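Ubiquinol-cytochrome C chaperone (Brucella abortus NCTC 8038, PDB 6RWT) probably acts as an assembly factor of respiratory complex III, as the bacterial homolog of the chaperone Cbp3, which binds newly synthesized cytochrome b. Local coordinates at residues His53-Leu56 with Ala57-Met61; Phe80-Val83 with Asp84-Arg88. All coordinates share one frame; numbering follows the deposited sequence.

Contact 1: residues His53-Leu56 with Ala57-Met61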
ATOM      1  N   HIS A  53      -2.358  -0.970   0.778  1.00 15.67           N
ATOM      2  CA  HIS A  53      -2.288  -0.892  -0.689  1.00 15.57           C
ATOM      3  C   HIS A  53      -0.877  -0.529  -1.191  1.00 14.67           C
ATOM      4  O   HIS A  53      -0.415  -1.066  -2.211  1.00 16.20           O
ATOM      5  CB  HIS A  53      -3.395   0.039  -1.238  1.00 16.51           C
ATOM      6  CG  HIS A  53      -4.769  -0.557  -1.140  1.00 16.72           C
ATOM      7  ND1 HIS A  53      -5.505  -0.583   0.029  1.00 16.46           N
ATOM      8  CD2 HIS A  53      -5.523  -1.191  -2.069  1.00 18.06           C
ATOM      9  CE1 HIS A  53      -6.656  -1.202  -0.194  1.00 17.32           C
ATOM     10  NE2 HIS A  53      -6.684  -1.590  -1.456  1.00 18.50           N
ATOM     11  N   ILE A  54      -0.173   0.337  -0.456  1.00 14.76           N
ATOM     12  CA  ILE A  54       1.238   0.615  -0.737  1.00 15.60           C
ATOM     13  C   ILE A  54       2.090  -0.663  -0.572  1.00 15.39           C
ATOM     14  O   ILE A  54       2.891  -0.999  -1.458  1.00 15.23           O
ATOM     15  CB  ILE A  54       1.770   1.781   0.149  1.00 15.29           C
ATOM     16  CG1 ILE A  54       1.105   3.104  -0.243  1.00 16.12           C
ATOM     17  CG2 ILE A  54       3.293   1.888   0.087  1.00 15.05           C
ATOM     18  CD1 ILE A  54       1.579   3.725  -1.550  1.00 16.48           C
ATOM     19  N   PHE A  55       1.881  -1.390   0.531  1.00 15.08           N
ATOM     20  CA  PHE A  55       2.546  -2.670   0.745  1.00 16.08           C
ATOM     21  C   PHE A  55       2.361  -3.617  -0.456  1.00 15.50           C
ATOM     22  O   PHE A  55       3.313  -4.242  -0.915  1.00 16.24           O
ATOM     23  CB  PHE A  55       2.056  -3.373   2.032  1.00 16.75           C
ATOM     24  CG  PHE A  55       2.199  -4.868   1.971  1.00 19.41           C
ATOM     25  CD1 PHE A  55       3.415  -5.467   2.242  1.00 20.77           C
ATOM     26  CD2 PHE A  55       1.129  -5.673   1.568  1.00 19.93           C
ATOM     27  CE1 PHE A  55       3.567  -6.845   2.127  1.00 22.55           C
ATOM     28  CE2 PHE A  55       1.274  -7.043   1.441  1.00 20.46           C
ATOM     29  CZ  PHE A  55       2.497  -7.629   1.728  1.00 22.19           C
ATOM     30  N   LEU A  56       1.122  -3.760  -0.924  1.00 15.55           N
ATOM     31  CA  LEU A  56       0.848  -4.664  -2.053  1.00 15.92           C
ATOM     32  C   LEU A  56       1.676  -4.299  -3.285  1.00 16.54           C
ATOM     33  O   LEU A  56       2.219  -5.187  -3.956  1.00 17.85           O
ATOM     34  CB  LEU A  56      -0.648  -4.704  -2.395  1.00 16.59           C
ATOM     35  CG  LEU A  56      -1.499  -5.640  -1.531  1.00 17.97           C
ATOM     36  CD1 LEU A  56      -2.975  -5.264  -1.574  1.00 18.77           C
ATOM     37  CD2 LEU A  56      -1.306  -7.096  -1.946  1.00 19.65           C
ATOM     38  N   ALA A  57       1.789  -3.004  -3.568  1.00 15.37           N
ATOM     39  CA  ALA A  57       2.625  -2.538  -4.695  1.00 16.93           C
ATOM     40  C   ALA A  57       4.120  -2.848  -4.502  1.00 17.04           C
ATOM     41  O   ALA A  57       4.772  -3.383  -5.404  1.00 17.28           O
ATOM     42  CB  ALA A  57       2.420  -1.047  -4.928  1.00 17.21           C
ATOM     43  N   LEU A  58       4.654  -2.513  -3.333  1.00 16.89           N
ATOM     44  CA  LEU A  58       6.073  -2.766  -3.036  1.00 17.66           C
ATOM     45  C   LEU A  58       6.403  -4.264  -3.056  1.00 18.92           C
ATOM     46  O   LEU A  58       7.453  -4.661  -3.574  1.00 20.02           O
ATOM     47  CB  LEU A  58       6.472  -2.158  -1.683  1.00 18.65           C
ATOM     48  CG  LEU A  58       6.279  -0.644  -1.481  1.00 21.11           C
ATOM     49  CD1 LEU A  58       6.786  -0.202  -0.111  1.00 21.03           C
ATOM     50  CD2 LEU A  58       6.903   0.197  -2.581  1.00 21.65           C
ATOM     51  N   HIS A  59       5.503  -5.072  -2.492  1.00 18.82           N
ATOM     52  CA  HIS A  59       5.630  -6.536  -2.459  1.00 19.75           C
ATOM     53  C   HIS A  59       5.743  -7.131  -3.872  1.00 19.62           C
ATOM     54  O   HIS A  59       6.570  -8.023  -4.112  1.00 22.60           O
ATOM     55  CB  HIS A  59       4.434  -7.110  -1.673  1.00 20.49           C
ATOM     56  CG  HIS A  59       4.387  -8.603  -1.601  1.00 22.21           C
ATOM     57  ND1 HIS A  59       3.542  -9.351  -2.391  1.00 23.17           N
ATOM     58  CD2 HIS A  59       5.058  -9.488  -0.823  1.00 21.95           C
ATOM     59  CE1 HIS A  59       3.703 -10.633  -2.111  1.00 23.34           C
ATOM     60  NE2 HIS A  59       4.613 -10.743  -1.159  1.00 23.12           N
ATOM     61  N   ARG A  60       4.942  -6.613  -4.806  1.00 18.39           N
ATOM     62  CA  ARG A  60       5.018  -7.032  -6.214  1.00 20.21           C
ATOM     63  C   ARG A  60       6.307  -6.576  -6.914  1.00 21.10           C
ATOM     64  O   ARG A  60       6.889  -7.322  -7.712  1.00 22.35           O
ATOM     65  CB  ARG A  60       3.801  -6.506  -6.995  1.00 20.31           C
ATOM     66  CG  ARG A  60       3.892  -6.588  -8.524  1.00 20.65           C
ATOM     67  CD  ARG A  60       3.959  -8.019  -9.042  1.00 21.58           C
ATOM     68  NE  ARG A  60       4.071  -8.067 -10.506  1.00 23.29           N
ATOM     69  CZ  ARG A  60       5.204  -7.965 -11.207  1.00 24.67           C
ATOM     70  NH1 ARG A  60       6.385  -7.818 -10.607  1.00 25.25           N
ATOM     71  NH2 ARG A  60       5.156  -8.027 -12.534  1.00 27.60           N
ATOM     72  N   MET A  61       6.719  -5.341  -6.643  1.00 19.97           N
ATOM     73  CA  MET A  61       7.830  -4.712  -7.372  1.00 21.84           C
ATOM     74  C   MET A  61       9.222  -5.149  -6.923  1.00 25.51           C
ATOM     75  O   MET A  61      10.153  -5.115  -7.738  1.00 28.16           O
ATOM     76  CB  MET A  61       7.714  -3.186  -7.308  1.00 21.93           C
ATOM     77  CG  MET A  61       6.529  -2.641  -8.083  1.00 23.29           C
ATOM     78  SD  MET A  61       6.320  -0.863  -7.859  1.00 24.89           S
ATOM     79  CE  MET A  61       4.678  -0.672  -8.527  1.00 24.41           C
TER
HETATM   80  O   HOH W   1       1.622  -8.069  -4.109  1.00 20.76           O
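Phe55 and His59 sit one turn apart on helix 43-61, an i to i+4 aromatic pair in the last turns of a helix at the heart of this all-helical chaperone fold. The two side chains run alongside each other in the same direction, their ring planes oblique at 31° and their centroids 5.3 Å apart. His59 CB stands over one face of the Phe55 ring, offset toward the rim, in a CH-pi contact of 4.2 Å to the centroid, while the His59 ring passes that rim near Phe55 CZ. Both residues hold CG anti to the backbone N (chi1 154° for Phe55, 177° for His59), which swings the two rings out in the same direction. In the backbone, His59 N bonds to Phe55 O at 2.8 Å. The imidazole is then tied back to the turn by a water lying in its ring plane: this water is 2.9 Å from His59 ND1 and donates to Leu56 O, which also takes Arg60 N at 3.2 Å. On another side of the helix, Ile54 CG2 meets Leu58 CD1 at 4.1 Å, where both residues reach Phe108 of helix 100-120. Helix 145-161 receives Leu56 on Cys155 and Leu159. With ND1 held by water and NE2 bonded to Asp120 OD1, both ring nitrogens of His59 have partners; the imidazole is thus restrained in its rotation, and the nearby carboxylate would probably favour a proton on NE2.

Contact 2: residues Phe80-Val83 with Asp84-Arg88; sequences FKDV and DHSLR
Ser86 and Asp82 meet one turn apart on the surface of helix 66-89, in a local i to i+4 contact near the helix's C-terminal end. Asp82 O accepts Ser86 N at 3.0 Å. The hydroxyl folds back over the same turn because its first torsion (-65°) places OG beside the backbone N. Ser86 OG thereby comes 3.3 Å from Asp82 O, although this proton has another acceptor within reach and the bond is not settled. The side chains themselves are joined through water: in the conformer described, one molecule donates to Asp82 OD1 at 2.7 Å and also hydrogen-bonds Ser86 OG at 2.7 Å, bridging a gap too wide for a direct bond. Asp82 OD2 bonds Tyr21 OH in the same conformer; a second conformer of Asp82 is modelled, so this hold is probably partial. A magnesium ion lies about 4 Å from the Ser86 side chain.

A different kind of pairing joins Asp84 to Arg88. Here Arg88 NE forms a salt bridge with Asp84 OD1 at 3.1 Å, approaching on the syn side but 22° out of the carboxylate plane; its N-H to oxygen angle of 135° makes it a bent bond. Arg100 is a second cationic partner of the same oxygen, and two positive groups should favour the ionised carboxylate. Val83 CG1 and Leu87 CG make a distant apolar approach of 4.4 Å.

These faces look toward different neighbours. Val83 packs on Tyr47 and Asp82 on Leu50, both of helix 43-61, whereas Leu87 reaches Arg100 and Leu104, Asp84 touches Met101 and Phe80 meets Tyr109, setting this part of helix 66-89 against helix 100-120 as well.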
ATOM      1  N   PHE A  80       5.667   8.270   2.204  1.00 16.70           N
ATOM      2  CA  PHE A  80       6.191   8.866   3.436  1.00 18.12           C
ATOM      3  C   PHE A  80       5.990  10.392   3.483  1.00 17.48           C
ATOM      4  O   PHE A  80       5.752  10.932   4.562  1.00 19.60           O
ATOM      5  CB  PHE A  80       7.648   8.440   3.697  1.00 18.13           C
ATOM      6  CG  PHE A  80       7.786   6.995   4.121  1.00 19.01           C
ATOM      7  CD1 PHE A  80       7.152   6.533   5.279  1.00 19.88           C
ATOM      8  CD2 PHE A  80       8.530   6.092   3.374  1.00 20.18           C
ATOM      9  CE1 PHE A  80       7.262   5.208   5.682  1.00 20.10           C
ATOM     10  CE2 PHE A  80       8.648   4.765   3.777  1.00 20.94           C
ATOM     11  CZ  PHE A  80       8.011   4.323   4.928  1.00 20.72           C
ATOM     12  N   LYS A  81       6.031  11.078   2.331  1.00 18.62           N
ATOM     13  CA  LYS A  81       5.645  12.508   2.289  1.00 19.21           C
ATOM     14  C   LYS A  81       4.176  12.720   2.718  1.00 18.83           C
ATOM     15  O   LYS A  81       3.867  13.652   3.476  1.00 20.30           O
ATOM     16  CB  LYS A  81       5.890  13.119   0.904  1.00 21.45           C
ATOM     17  CG  LYS A  81       7.364  13.296   0.548  1.00 23.69           C
ATOM     18  CD  LYS A  81       7.606  14.087  -0.741  1.00 27.97           C
ATOM     19  CE  LYS A  81       7.189  13.366  -2.009  1.00 29.38           C
ATOM     20  NZ  LYS A  81       7.672  14.063  -3.248  1.00 32.15           N
ATOM     21  N   ASP A  82       3.302  11.851   2.207  0.50 18.67           N
ATOM     22  CA  ASP A  82       1.878  11.806   2.552  0.50 19.29           C
ATOM     23  C   ASP A  82       1.662  11.610   4.061  0.50 18.43           C
ATOM     24  O   ASP A  82       0.943  12.378   4.702  0.50 19.65           O
ATOM     25  CB  ASP A  82       1.243  10.647   1.760  0.50 20.14           C
ATOM     26  CG  ASP A  82      -0.266  10.693   1.720  0.50 22.14           C
ATOM     27  OD1 ASP A  82      -0.893  11.125   2.701  0.50 25.04           O
ATOM     28  OD2 ASP A  82      -0.827  10.248   0.695  0.50 21.41           O
ATOM     29  N   VAL A  83       2.306  10.590   4.621  1.00 17.67           N
ATOM     30  CA  VAL A  83       2.141  10.244   6.054  1.00 18.52           C
ATOM     31  C   VAL A  83       2.715  11.340   6.975  1.00 18.19           C
ATOM     32  O   VAL A  83       2.099  11.687   7.995  1.00 18.02           O
ATOM     33  CB  VAL A  83       2.699   8.850   6.412  1.00 20.20           C
ATOM     34  CG1 VAL A  83       2.398   8.523   7.869  1.00 22.63           C
ATOM     35  CG2 VAL A  83       2.058   7.766   5.560  1.00 21.48           C
ATOM     36  N   ASP A  84       3.863  11.904   6.600  1.00 17.91           N
ATOM     37  CA  ASP A  84       4.438  13.068   7.297  1.00 20.08           C
ATOM     38  C   ASP A  84       3.368  14.159   7.483  1.00 20.32           C
ATOM     39  O   ASP A  84       3.088  14.601   8.607  1.00 19.56           O
ATOM     40  CB  ASP A  84       5.653  13.568   6.495  1.00 21.36           C
ATOM     41  CG  ASP A  84       6.351  14.782   7.110  1.00 23.99           C
ATOM     42  OD1 ASP A  84       5.893  15.338   8.130  1.00 25.42           O
ATOM     43  OD2 ASP A  84       7.389  15.190   6.546  1.00 30.66           O
ATOM     44  N   HIS A  85       2.733  14.540   6.379  1.00 20.02           N
ATOM     45  CA  HIS A  85       1.682  15.559   6.394  1.00 21.01           C
ATOM     46  C   HIS A  85       0.482  15.147   7.248  1.00 19.60           C
ATOM     47  O   HIS A  85      -0.026  15.962   8.026  1.00 20.53           O
ATOM     48  CB  HIS A  85       1.241  15.881   4.960  1.00 22.53           C
ATOM     49  CG  HIS A  85       0.241  16.991   4.871  1.00 27.14           C
ATOM     50  ND1 HIS A  85       0.568  18.308   5.120  1.00 30.77           N
ATOM     51  CD2 HIS A  85      -1.079  16.979   4.571  1.00 29.37           C
ATOM     52  CE1 HIS A  85      -0.512  19.059   4.979  1.00 32.04           C
ATOM     53  NE2 HIS A  85      -1.523  18.278   4.642  1.00 32.07           N
ATOM     54  N   SER A  86       0.038  13.891   7.114  1.00 17.90           N
ATOM     55  CA  SER A  86      -1.085  13.371   7.922  1.00 19.41           C
ATOM     56  C   SER A  86      -0.823  13.440   9.431  1.00 19.69           C
ATOM     57  O   SER A  86      -1.742  13.691  10.219  1.00 20.19           O
ATOM     58  CB  SER A  86      -1.420  11.926   7.534  1.00 20.73           C
ATOM     59  OG  SER A  86      -1.902  11.850   6.198  1.00 25.51           O
ATOM     60  N   LEU A  87       0.421  13.200   9.843  1.00 19.68           N
ATOM     61  CA  LEU A  87       0.770  13.326  11.263  1.00 21.48           C
ATOM     62  C   LEU A  87       0.741  14.782  11.721  1.00 22.01           C
ATOM     63  O   LEU A  87       0.245  15.080  12.807  1.00 22.58           O
ATOM     64  CB  LEU A  87       2.127  12.692  11.542  1.00 23.73           C
ATOM     65  CG  LEU A  87       2.164  11.174  11.378  1.00 25.69           C
ATOM     66  CD1 LEU A  87       3.595  10.739  11.531  1.00 28.30           C
ATOM     67  CD2 LEU A  87       1.304  10.439  12.387  1.00 25.87           C
ATOM     68  N   ARG A  88       1.244  15.686  10.886  1.00 20.43           N
ATOM     69  CA  ARG A  88       1.155  17.131  11.173  1.00 23.40           C
ATOM     70  C   ARG A  88      -0.296  17.637  11.264  1.00 23.11           C
ATOM     71  O   ARG A  88      -0.580  18.552  12.039  1.00 26.49           O
ATOM     72  CB  ARG A  88       1.945  17.941  10.144  1.00 24.33           C
ATOM     73  CG  ARG A  88       3.445  17.679  10.222  1.00 27.94           C
ATOM     74  CD  ARG A  88       4.247  18.449   9.193  1.00 31.67           C
ATOM     75  NE  ARG A  88       5.679  18.163   9.323  1.00 38.56           N
ATOM     76  CZ  ARG A  88       6.489  18.655  10.272  1.00 43.74           C
ATOM     77  NH1 ARG A  88       6.041  19.481  11.222  1.00 47.73           N
ATOM     78  NH2 ARG A  88       7.776  18.316  10.274  1.00 47.62           N
TER
HETATM   79  O   HOH W   2      -1.275   9.612   4.910  1.00 34.08           O

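Overall arrangement
From the N terminus, helix 2-28 leads toward helix 43-61, which carries contact 1 in its final turns; a short connection then opens helix 66-89, whose later turns hold contact 2. The contacts are in series, neither nesting nor crossing, and each joins adjacent turns of its own helix without closing a loop. The centres of contact 1 and contact 2 lie about 19 Å apart, and the nearest atoms of contact 1 and contact 2 are about 7 Å apart. Common neighbours relate them: both reach Tyr21 on helix 2-28 and both pack against helix 100-120. Contact 1 is buried near the middle of the chain and also meets helix 145-161, whereas contact 2 lies farther out, at the surface.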